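PDB 4YGT: uncharacterized protein YjgB from Bacillus subtilis, which is of unknown function but is probably a secreted lipoprotein, and represents the DUF4309 family of the PepSY clan. Local coordinates for residues E18-L23 and K114-V119; G79-K84 and I88-Y93; S44-V49 and R65-H70. One frame throughout, in Å; residues are numbered along the deposited sequence.

Contact 1. Residues E18-L23 and K114-V119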
loop_
_atom_site.group_PDB
_atom_site.type_symbol
_atom_site.label_atom_id
_atom_site.label_comp_id
_atom_site.label_asym_id
_atom_site.label_seq_id
_atom_site.Cartn_x
_atom_site.Cartn_y
_atom_site.Cartn_z
ATOM N N GLU A 18 3.454 -2.999 14.401
ATOM C CA GLU A 18 3.037 -1.602 14.555
ATOM C C GLU A 18 2.716 -1.002 13.192
ATOM O O GLU A 18 1.801 -0.185 13.097
ATOM C CB GLU A 18 4.100 -0.771 15.288
ATOM C CG GLU A 18 3.874 -0.720 16.791
ATOM C CD GLU A 18 5.095 -0.930 17.670
ATOM O OE1 GLU A 18 6.194 -0.451 17.303
ATOM O OE2 GLU A 18 4.941 -1.547 18.750
ATOM N N LEU A 19 3.431 -1.457 12.139
ATOM C CA LEU A 19 3.209 -1.037 10.759
ATOM C C LEU A 19 1.817 -1.482 10.281
ATOM O O LEU A 19 1.045 -0.661 9.797
ATOM C CB LEU A 19 4.310 -1.592 9.833
ATOM C CG LEU A 19 4.058 -1.435 8.337
ATOM C CD1 LEU A 19 4.041 0.027 7.913
ATOM C CD2 LEU A 19 5.027 -2.243 7.545
ATOM N N VAL A 20 1.506 -2.771 10.430
ATOM C CA VAL A 20 0.221 -3.374 10.061
ATOM C C VAL A 20 -0.907 -2.643 10.810
ATOM O O VAL A 20 -1.913 -2.277 10.190
ATOM C CB VAL A 20 0.260 -4.900 10.354
ATOM C CG1 VAL A 20 -1.131 -5.515 10.387
ATOM C CG2 VAL A 20 1.130 -5.617 9.337
ATOM N N LYS A 21 -0.697 -2.374 12.123
ATOM C CA LYS A 21 -1.636 -1.630 12.960
ATOM C C LYS A 21 -1.826 -0.196 12.440
ATOM O O LYS A 21 -2.971 0.248 12.326
ATOM C CB LYS A 21 -1.182 -1.597 14.440
ATOM C CG LYS A 21 -1.348 -2.926 15.198
ATOM C CD LYS A 21 -1.133 -2.774 16.719
ATOM C CE LYS A 21 0.320 -2.711 17.148
ATOM N NZ LYS A 21 0.458 -2.294 18.567
ATOM N N ASN A 22 -0.717 0.518 12.098
ATOM C CA ASN A 22 -0.793 1.896 11.622
ATOM C C ASN A 22 -1.467 1.961 10.229
ATOM O O ASN A 22 -2.241 2.885 9.970
ATOM C CB ASN A 22 0.605 2.550 11.622
ATOM C CG ASN A 22 0.627 4.056 11.458
ATOM O OD1 ASN A 22 -0.334 4.781 11.778
ATOM N ND2 ASN A 22 1.765 4.568 10.995
ATOM N N LEU A 23 -1.211 0.967 9.359
ATOM C CA LEU A 23 -1.800 0.881 8.027
ATOM C C LEU A 23 -3.307 0.659 8.113
ATOM O O LEU A 23 -4.046 1.347 7.423
ATOM C CB LEU A 23 -1.160 -0.240 7.209
ATOM C CG LEU A 23 0.243 -0.041 6.703
ATOM C CD1 LEU A 23 0.834 -1.385 6.264
ATOM C CD2 LEU A 23 0.286 0.940 5.534
ATOM N N LYS A 114 -2.588 -12.108 14.114
ATOM C CA LYS A 114 -2.232 -11.646 15.475
ATOM C C LYS A 114 -2.531 -10.150 15.690
ATOM O O LYS A 114 -2.760 -9.726 16.829
ATOM C CB LYS A 114 -0.738 -11.907 15.780
ATOM C CG LYS A 114 -0.390 -11.946 17.281
ATOM C CD LYS A 114 1.099 -12.199 17.541
ATOM C CE LYS A 114 1.440 -12.283 19.014
ATOM N NZ LYS A 114 1.028 -13.580 19.619
ATOM N N GLN A 115 -2.531 -9.358 14.615
ATOM C CA GLN A 115 -2.754 -7.936 14.774
ATOM C C GLN A 115 -4.170 -7.505 14.384
ATOM O O GLN A 115 -4.783 -6.754 15.142
ATOM C CB GLN A 115 -1.706 -7.121 13.992
ATOM C CG GLN A 115 -0.253 -7.348 14.444
ATOM C CD GLN A 115 -0.001 -7.123 15.919
ATOM O OE1 GLN A 115 -0.398 -6.108 16.510
ATOM N NE2 GLN A 115 0.702 -8.058 16.536
ATOM N N LEU A 116 -4.696 -7.976 13.235
ATOM C CA LEU A 116 -5.997 -7.508 12.757
ATOM C C LEU A 116 -7.121 -8.543 12.874
ATOM O O LEU A 116 -8.248 -8.291 12.436
ATOM C CB LEU A 116 -5.885 -7.024 11.293
ATOM C CG LEU A 116 -4.663 -6.205 10.888
ATOM C CD1 LEU A 116 -4.738 -5.808 9.418
ATOM C CD2 LEU A 116 -4.497 -4.945 11.774
ATOM N N GLY A 117 -6.828 -9.673 13.502
ATOM C CA GLY A 117 -7.801 -10.740 13.634
ATOM C C GLY A 117 -8.027 -11.423 12.298
ATOM O O GLY A 117 -7.140 -11.391 11.434
ATOM N N PRO A 118 -9.219 -12.025 12.073
ATOM C CA PRO A 118 -9.451 -12.718 10.798
ATOM C C PRO A 118 -9.560 -11.766 9.610
ATOM O O PRO A 118 -9.901 -10.592 9.748
ATOM C CB PRO A 118 -10.749 -13.505 11.037
ATOM C CG PRO A 118 -11.437 -12.781 12.124
ATOM C CD PRO A 118 -10.367 -12.185 12.991
ATOM N N VAL A 119 -9.198 -12.291 8.446
ATOM C CA VAL A 119 -9.187 -11.581 7.168
ATOM C C VAL A 119 -10.623 -11.587 6.597
ATOM O O VAL A 119 -11.325 -12.589 6.750
ATOM C CB VAL A 119 -8.130 -12.226 6.212
ATOM C CG1 VAL A 119 -8.433 -13.706 5.918
ATOM C CG2 VAL A 119 -7.969 -11.433 4.929
#
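Val20 is rotated so that CG1 lies opposite its backbone N (chi1 163°) and reaches Leu116, whose CG is set beside its own backbone N and opposite the carbonyl carbon (chi1 -41°). The meeting is methyl against fork: Val20 CG1 lies 3.6 Å from Leu116 CG. Both arms of the leucine sit almost as close, with Leu116 CD1 and Leu116 CD2 each 3.7 Å from Val20 CG1, so a single methyl is seated against the whole branched end of Leu116. The root of Gln115 adds to the same spot, its CB 4.0 Å from Val20 CG1.

On the outer side of this apolar patch, Gln115 bends at its second torsion (chi2 -55°) and brings its amide oxygen against the aliphatic part of Lys21. OE1 of Gln115 lies 3.6 Å from Lys21 CG, 3.4 Å from Lys21 CD and 3.5 Å from Lys21 CE. It therefore rests on three successive methylenes, with the ammonium of Lys21 carrying on past it; this is van der Waals contact. The Lys21 and Gln115 side chains run at a slant to one another. Burial follows the same gradient, from Val20, which is buried, out to Lys21, which is exposed.

Val20 is also backed by Leu112 and Val107, while Leu116 reaches Tyr24 of helix 14-27 and Tyr135 of strand 131-137. Helix 109-116 stops here: Gly117 turns out of the helical path with positive phi, and its carbonyl oxygen accepts a hydrogen bond from Tyr135 OH. Taken together this is a small helix-helix interface, in which the body of helix 14-27 packs against the C-terminal end of helix 109-116 just where a glycine ends that helix.

Contact 2. Residues G79-K84 and I88-Y93. With SO4 (sulfate ion), chain B.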
loop_
_atom_site.group_PDB
_atom_site.type_symbol
_atom_site.label_atom_id
_atom_site.label_comp_id
_atom_site.label_asym_id
_atom_site.label_seq_id
_atom_site.Cartn_x
_atom_site.Cartn_y
_atom_site.Cartn_z
ATOM N N GLY A 79 3.257 3.833 -4.926
ATOM C CA GLY A 79 2.626 3.900 -6.227
ATOM C C GLY A 79 1.287 4.586 -6.069
ATOM O O GLY A 79 0.576 4.359 -5.093
ATOM N N PHE A 80 0.960 5.469 -7.000
ATOM C CA PHE A 80 -0.323 6.155 -7.029
ATOM C C PHE A 80 -0.949 6.018 -8.400
ATOM O O PHE A 80 -0.322 6.344 -9.392
ATOM C CB PHE A 80 -0.153 7.637 -6.681
ATOM C CG PHE A 80 0.408 7.875 -5.302
ATOM C CD1 PHE A 80 1.785 7.884 -5.084
ATOM C CD2 PHE A 80 -0.437 8.083 -4.218
ATOM C CE1 PHE A 80 2.302 8.104 -3.811
ATOM C CE2 PHE A 80 0.085 8.295 -2.944
ATOM C CZ PHE A 80 1.450 8.303 -2.751
ATOM N N SER A 81 -2.163 5.502 -8.460
ATOM C CA SER A 81 -2.957 5.470 -9.689
ATOM C C SER A 81 -4.066 6.515 -9.506
ATOM O O SER A 81 -4.388 6.880 -8.370
ATOM C CB SER A 81 -3.499 4.072 -9.975
ATOM O OG SER A 81 -4.526 3.714 -9.068
ATOM N N TYR A 82 -4.612 7.032 -10.603
ATOM C CA TYR A 82 -5.620 8.091 -10.558
ATOM C C TYR A 82 -6.872 7.785 -11.382
ATOM O O TYR A 82 -6.801 7.046 -12.368
ATOM C CB TYR A 82 -4.991 9.387 -11.085
ATOM C CG TYR A 82 -3.625 9.679 -10.494
ATOM C CD1 TYR A 82 -3.491 10.119 -9.177
ATOM C CD2 TYR A 82 -2.462 9.480 -11.240
ATOM C CE1 TYR A 82 -2.235 10.343 -8.613
ATOM C CE2 TYR A 82 -1.198 9.709 -10.686
ATOM C CZ TYR A 82 -1.091 10.165 -9.380
ATOM O OH TYR A 82 0.141 10.426 -8.824
ATOM N N HIS A 83 -8.019 8.405 -11.013
ATOM C CA HIS A 83 -9.248 8.324 -11.816
ATOM C C HIS A 83 -9.086 9.274 -13.019
ATOM O O HIS A 83 -8.077 9.987 -13.109
ATOM C CB HIS A 83 -10.507 8.712 -11.005
ATOM C CG HIS A 83 -10.781 7.902 -9.775
ATOM N ND1 HIS A 83 -11.290 6.627 -9.854
ATOM C CD2 HIS A 83 -10.710 8.263 -8.472
ATOM C CE1 HIS A 83 -11.460 6.233 -8.601
ATOM N NE2 HIS A 83 -11.133 7.187 -7.736
ATOM N N LYS A 84 -10.088 9.318 -13.913
ATOM C CA LYS A 84 -10.096 10.211 -15.067
ATOM C C LYS A 84 -9.959 11.688 -14.602
ATOM O O LYS A 84 -9.143 12.430 -15.158
ATOM C CB LYS A 84 -11.391 9.991 -15.877
ATOM C CG LYS A 84 -11.285 10.322 -17.361
ATOM C CD LYS A 84 -12.593 9.989 -18.102
ATOM C CE LYS A 84 -12.551 10.336 -19.576
ATOM N NZ LYS A 84 -13.728 9.799 -20.311
ATOM N N ILE A 88 -6.777 10.470 -6.645
ATOM C CA ILE A 88 -6.146 9.174 -6.374
ATOM C C ILE A 88 -7.188 8.014 -6.386
ATOM O O ILE A 88 -8.174 8.036 -5.645
ATOM C CB ILE A 88 -5.349 9.220 -5.041
ATOM C CG1 ILE A 88 -4.256 10.343 -5.050
ATOM C CG2 ILE A 88 -4.753 7.844 -4.693
ATOM C CD1 ILE A 88 -3.545 10.545 -3.669
ATOM N N SER A 89 -6.943 6.988 -7.220
ATOM C CA SER A 89 -7.833 5.823 -7.239
ATOM C C SER A 89 -7.268 4.708 -6.372
ATOM O O SER A 89 -8.049 3.957 -5.803
ATOM C CB SER A 89 -8.104 5.326 -8.656
ATOM O OG SER A 89 -6.928 5.171 -9.424
ATOM N N GLU A 90 -5.917 4.616 -6.222
ATOM C CA GLU A 90 -5.290 3.565 -5.418
ATOM C C GLU A 90 -3.924 3.974 -4.935
ATOM O O GLU A 90 -3.186 4.665 -5.652
ATOM C CB GLU A 90 -5.195 2.266 -6.245
ATOM C CG GLU A 90 -4.671 1.036 -5.514
ATOM C CD GLU A 90 -4.714 -0.260 -6.298
ATOM O OE1 GLU A 90 -5.518 -0.371 -7.252
ATOM O OE2 GLU A 90 -3.957 -1.185 -5.928
ATOM N N ILE A 91 -3.584 3.556 -3.704
ATOM C CA ILE A 91 -2.245 3.806 -3.144
ATOM C C ILE A 91 -1.619 2.435 -2.936
ATOM O O ILE A 91 -2.286 1.528 -2.451
ATOM C CB ILE A 91 -2.217 4.697 -1.848
ATOM C CG1 ILE A 91 -3.007 6.014 -2.054
ATOM C CG2 ILE A 91 -0.766 4.990 -1.406
ATOM C CD1 ILE A 91 -3.279 6.868 -0.797
ATOM N N ARG A 92 -0.373 2.276 -3.374
ATOM C CA ARG A 92 0.392 1.059 -3.253
ATOM C C ARG A 92 1.654 1.349 -2.428
ATOM O O ARG A 92 2.437 2.228 -2.786
ATOM C CB ARG A 92 0.711 0.555 -4.659
ATOM C CG ARG A 92 1.068 -0.902 -4.744
ATOM C CD ARG A 92 0.962 -1.380 -6.172
ATOM N NE ARG A 92 -0.406 -1.719 -6.571
ATOM C CZ ARG A 92 -0.738 -2.109 -7.797
ATOM N NH1 ARG A 92 0.177 -2.159 -8.755
ATOM N NH2 ARG A 92 -1.996 -2.403 -8.088
ATOM N N TYR A 93 1.805 0.647 -1.290
ATOM C CA TYR A 93 2.916 0.719 -0.342
ATOM C C TYR A 93 3.856 -0.467 -0.621
ATOM O O TYR A 93 3.428 -1.611 -0.523
ATOM C CB TYR A 93 2.355 0.710 1.094
ATOM C CG TYR A 93 3.392 0.701 2.190
ATOM C CD1 TYR A 93 3.941 1.887 2.666
ATOM C CD2 TYR A 93 3.810 -0.491 2.772
ATOM C CE1 TYR A 93 4.928 1.881 3.651
ATOM C CE2 TYR A 93 4.783 -0.508 3.770
ATOM C CZ TYR A 93 5.339 0.682 4.211
ATOM O OH TYR A 93 6.311 0.671 5.188
HETATM S S SO4 B . -1.954 -3.192 -12.622
HETATM O O1 SO4 B . -2.391 -2.295 -13.698
HETATM O O2 SO4 B . -0.546 -3.004 -12.290
HETATM O O3 SO4 B . -2.788 -2.927 -11.444
HETATM O O4 SO4 B . -2.107 -4.582 -13.008
#
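Gly79 to Tyr82 runs antiparallel to Ile88 to Tyr93, the strand axes at 157°, and the pairing slips by one residue in a classic beta bulge, with Ser89 and Glu90 together opposite the single residue Ser81. Before the bulge the pairing is regular: Gly79 N donates to Arg92 O at 2.8 Å, and Arg92 N returns the bond to Gly79 O at 2.9 Å. At the bulge, Ser81 O takes a firm bond from Ser89 N (2.8 Å) and a weak one from Glu90 N (3.5 Å).

The bulge also brings two hydroxyls together. With chi1 at 71° and 49°, the Ser81 and Ser89 hydroxyls turn toward each other, and their OG atoms hydrogen-bond at 2.8 Å. Beyond them the His83 ring lies flat on the Ser89 methylene, CB being 3.5 Å from the ring centroid in a CH-pi contact over one face. Phe80 and Ile91 lie side by side, with Phe80 CE2 3.7 Å from Ile91 CG2, and Ile88 CD1 reaches the same ring.

Glu90 and Arg92 share the Ser81 face of the sheet and form a salt bridge, Arg92 NH2 meeting Glu90 OE2 at 3.2 Å from above the carboxylate plane. That nitrogen also makes a weak hydrogen bond to O3 of a sulfate that Arg65 also binds.

Within the seven-stranded sheet this hairpin has strand 67-69 beside its first strand and strand 152-159 beside its second, while helix 46-53 packs on the face bearing Phe80, with Val49 touching Phe80, Tyr82 and Ile88.

Contact 3. Residues S44-V49 and R65-H70. With SO4 (sulfate ion), chain B; EDO (1,2-ethanediol), chain C.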
loop_
_atom_site.group_PDB
_atom_site.type_symbol
_atom_site.label_atom_id
_atom_site.label_comp_id
_atom_site.label_asym_id
_atom_site.label_seq_id
_atom_site.Cartn_x
_atom_site.Cartn_y
_atom_site.Cartn_z
ATOM N N SER A 44 -7.489 13.730 -2.985
ATOM C CA SER A 44 -6.211 14.338 -3.359
ATOM C C SER A 44 -5.930 14.017 -4.824
ATOM O O SER A 44 -6.412 12.991 -5.333
ATOM C CB SER A 44 -5.084 13.846 -2.460
ATOM O OG SER A 44 -5.361 14.189 -1.113
ATOM N N THR A 45 -5.162 14.888 -5.501
ATOM C CA THR A 45 -4.880 14.757 -6.933
ATOM C C THR A 45 -3.481 14.241 -7.250
ATOM O O THR A 45 -2.673 14.092 -6.339
ATOM C CB THR A 45 -5.019 16.125 -7.606
ATOM O OG1 THR A 45 -4.061 17.018 -7.028
ATOM C CG2 THR A 45 -6.416 16.691 -7.520
ATOM N N LYS A 46 -3.184 14.045 -8.571
ATOM C CA LYS A 46 -1.868 13.710 -9.139
ATOM C C LYS A 46 -0.901 14.857 -8.781
ATOM O O LYS A 46 0.235 14.614 -8.377
ATOM C CB LYS A 46 -2.001 13.529 -10.671
ATOM C CG LYS A 46 -0.717 13.195 -11.420
ATOM C CD LYS A 46 -1.039 12.780 -12.857
ATOM C CE LYS A 46 0.053 12.011 -13.558
ATOM N NZ LYS A 46 -0.417 11.459 -14.861
ATOM N N GLY A 47 -1.417 16.089 -8.881
ATOM C CA GLY A 47 -0.726 17.325 -8.547
ATOM C C GLY A 47 -0.269 17.370 -7.103
ATOM O O GLY A 47 0.850 17.809 -6.843
ATOM N N ASP A 48 -1.117 16.906 -6.156
ATOM C CA ASP A 48 -0.775 16.867 -4.728
ATOM C C ASP A 48 0.312 15.825 -4.470
ATOM O O ASP A 48 1.177 16.037 -3.630
ATOM C CB ASP A 48 -2.012 16.551 -3.852
ATOM C CG ASP A 48 -3.146 17.570 -3.860
ATOM O OD1 ASP A 48 -2.864 18.781 -4.013
ATOM O OD2 ASP A 48 -4.315 17.162 -3.658
ATOM N N VAL A 49 0.231 14.678 -5.154
ATOM C CA VAL A 49 1.196 13.575 -5.040
ATOM C C VAL A 49 2.580 14.091 -5.476
ATOM O O VAL A 49 3.575 13.901 -4.774
ATOM C CB VAL A 49 0.733 12.324 -5.854
ATOM C CG1 VAL A 49 1.824 11.265 -5.924
ATOM C CG2 VAL A 49 -0.555 11.736 -5.278
ATOM N N ARG A 65 0.095 2.166 -14.929
ATOM C CA ARG A 65 -0.929 3.138 -14.544
ATOM C C ARG A 65 -0.642 3.755 -13.150
ATOM O O ARG A 65 -1.510 4.421 -12.591
ATOM C CB ARG A 65 -2.341 2.529 -14.626
ATOM C CG ARG A 65 -2.610 1.414 -13.659
ATOM C CD ARG A 65 -3.896 0.703 -13.972
ATOM N NE ARG A 65 -4.161 -0.246 -12.902
ATOM C CZ ARG A 65 -4.800 0.061 -11.783
ATOM N NH1 ARG A 65 -5.312 1.277 -11.614
ATOM N NH2 ARG A 65 -4.956 -0.850 -10.831
ATOM N N PHE A 66 0.604 3.606 -12.647
ATOM C CA PHE A 66 1.033 4.126 -11.347
ATOM C C PHE A 66 2.186 5.068 -11.445
ATOM O O PHE A 66 3.180 4.759 -12.093
ATOM C CB PHE A 66 1.451 2.994 -10.384
ATOM C CG PHE A 66 0.292 2.231 -9.798
ATOM C CD1 PHE A 66 -0.325 1.211 -10.516
ATOM C CD2 PHE A 66 -0.210 2.553 -8.540
ATOM C CE1 PHE A 66 -1.438 0.549 -9.999
ATOM C CE2 PHE A 66 -1.301 1.881 -8.016
ATOM C CZ PHE A 66 -1.922 0.895 -8.753
ATOM N N ASP A 67 2.087 6.200 -10.738
ATOM C CA ASP A 67 3.228 7.097 -10.532
ATOM C C ASP A 67 4.064 6.366 -9.508
ATOM O O ASP A 67 3.567 6.116 -8.411
ATOM C CB ASP A 67 2.775 8.487 -10.051
ATOM C CG ASP A 67 2.503 9.469 -11.162
ATOM O OD1 ASP A 67 2.917 9.200 -12.320
ATOM O OD2 ASP A 67 1.899 10.507 -10.883
ATOM N N LEU A 68 5.249 5.873 -9.899
ATOM C CA LEU A 68 6.039 5.042 -8.988
ATOM C C LEU A 68 7.237 5.777 -8.366
ATOM O O LEU A 68 8.022 6.443 -9.049
ATOM C CB LEU A 68 6.506 3.771 -9.693
ATOM C CG LEU A 68 5.410 2.801 -10.070
ATOM C CD1 LEU A 68 5.863 1.905 -11.215
ATOM C CD2 LEU A 68 4.939 1.989 -8.855
ATOM N N TYR A 69 7.329 5.662 -7.037
ATOM C CA TYR A 69 8.367 6.276 -6.221
ATOM C C TYR A 69 9.125 5.161 -5.563
ATOM O O TYR A 69 8.557 4.367 -4.817
ATOM C CB TYR A 69 7.750 7.252 -5.213
ATOM C CG TYR A 69 7.063 8.421 -5.889
ATOM C CD1 TYR A 69 7.773 9.562 -6.241
ATOM C CD2 TYR A 69 5.702 8.380 -6.188
ATOM C CE1 TYR A 69 7.151 10.640 -6.867
ATOM C CE2 TYR A 69 5.062 9.457 -6.809
ATOM C CZ TYR A 69 5.794 10.581 -7.151
ATOM O OH TYR A 69 5.180 11.656 -7.740
ATOM N N HIS A 70 10.384 5.033 -5.940
ATOM C CA HIS A 70 11.269 3.980 -5.469
ATOM C C HIS A 70 11.563 4.149 -3.991
ATOM O O HIS A 70 11.558 5.270 -3.497
ATOM C CB HIS A 70 12.585 4.032 -6.279
ATOM C CG HIS A 70 13.334 2.742 -6.277
ATOM N ND1 HIS A 70 14.236 2.434 -5.280
ATOM C CD2 HIS A 70 13.284 1.717 -7.158
ATOM C CE1 HIS A 70 14.709 1.237 -5.582
ATOM N NE2 HIS A 70 14.158 0.761 -6.699
HETATM S S SO4 B . -1.954 -3.192 -12.622
HETATM O O1 SO4 B . -2.391 -2.295 -13.698
HETATM O O2 SO4 B . -0.546 -3.004 -12.290
HETATM O O3 SO4 B . -2.788 -2.927 -11.444
HETATM O O4 SO4 B . -2.107 -4.582 -13.008
HETATM C C1 EDO C . 9.909 8.859 -1.470
HETATM O O1 EDO C . 9.888 8.244 -2.740
HETATM C C2 EDO C . 10.118 7.815 -0.371
HETATM O O2 EDO C . 11.247 7.017 -0.692
#
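The first turn of helix 46-53, begun by a capping box, leans on edge strand 67-69 through two pairs, Lys46 with Asp67 and Val49 with Tyr69. In the box, Thr45 N donates to Asp48 OD2 at 3.0 Å and Asp48 N donates back to Thr45 OG1 at 3.1 Å, which secures the N-terminal end of the helix.

With CG opposite its backbone N (chi1 179°) and the rest of the chain extended, Lys46 reaches over to Asp67; its side chain crosses that of Asp67 at about a right angle, with Lys46 CE 3.6 Å from Asp67 OD2. One turn on, Val49 CG1 touches the phenol end of Tyr69, 3.8 Å from both Tyr69 CE2 and Tyr69 OH. That hydroxyl is hydrogen-bonded to Gly54 O.

At the start of the other segment, Arg65 grips a sulfate, probably from the crystallisation liquor, by NE to O1 (2.8 Å) and NH2 to O3 (3.1 Å), while Phe66 CE1 lies over one face of the guanidinium.

The polar side of the contact rests on Asp67, whose OD2 is hydrogen-bonded to His50 NE2 and Tyr82 OH and whose OD1 takes the N-H of Val60. With Lys46 NZ 4.7 Å from Asp67 OD2, the lysine would add at most a longer-range attraction, and its direct touch is made by carbon.

How the contacts relate
Contacts 2 and 3 lie close together, their centres about 7 Å apart, whereas contact 1 sits across the centre of the chain, about 22 Å from contact 2 and 26 Å from contact 3. Along the chain contact 3 closes before contact 2 opens, and both are nested in the long loop that contact 1 closes by bringing helix 14-27 to helix 109-116. Contacts 2 and 3 share one antiparallel sheet: Phe80 O and Asp67 N join neighbouring strands at 2.8 Å, and both contacts reach the same sulfate. Contact 1 touches contact 2 through Leu19 and Tyr93, which is consistent with the helix pair and the sheet belonging to one compact domain.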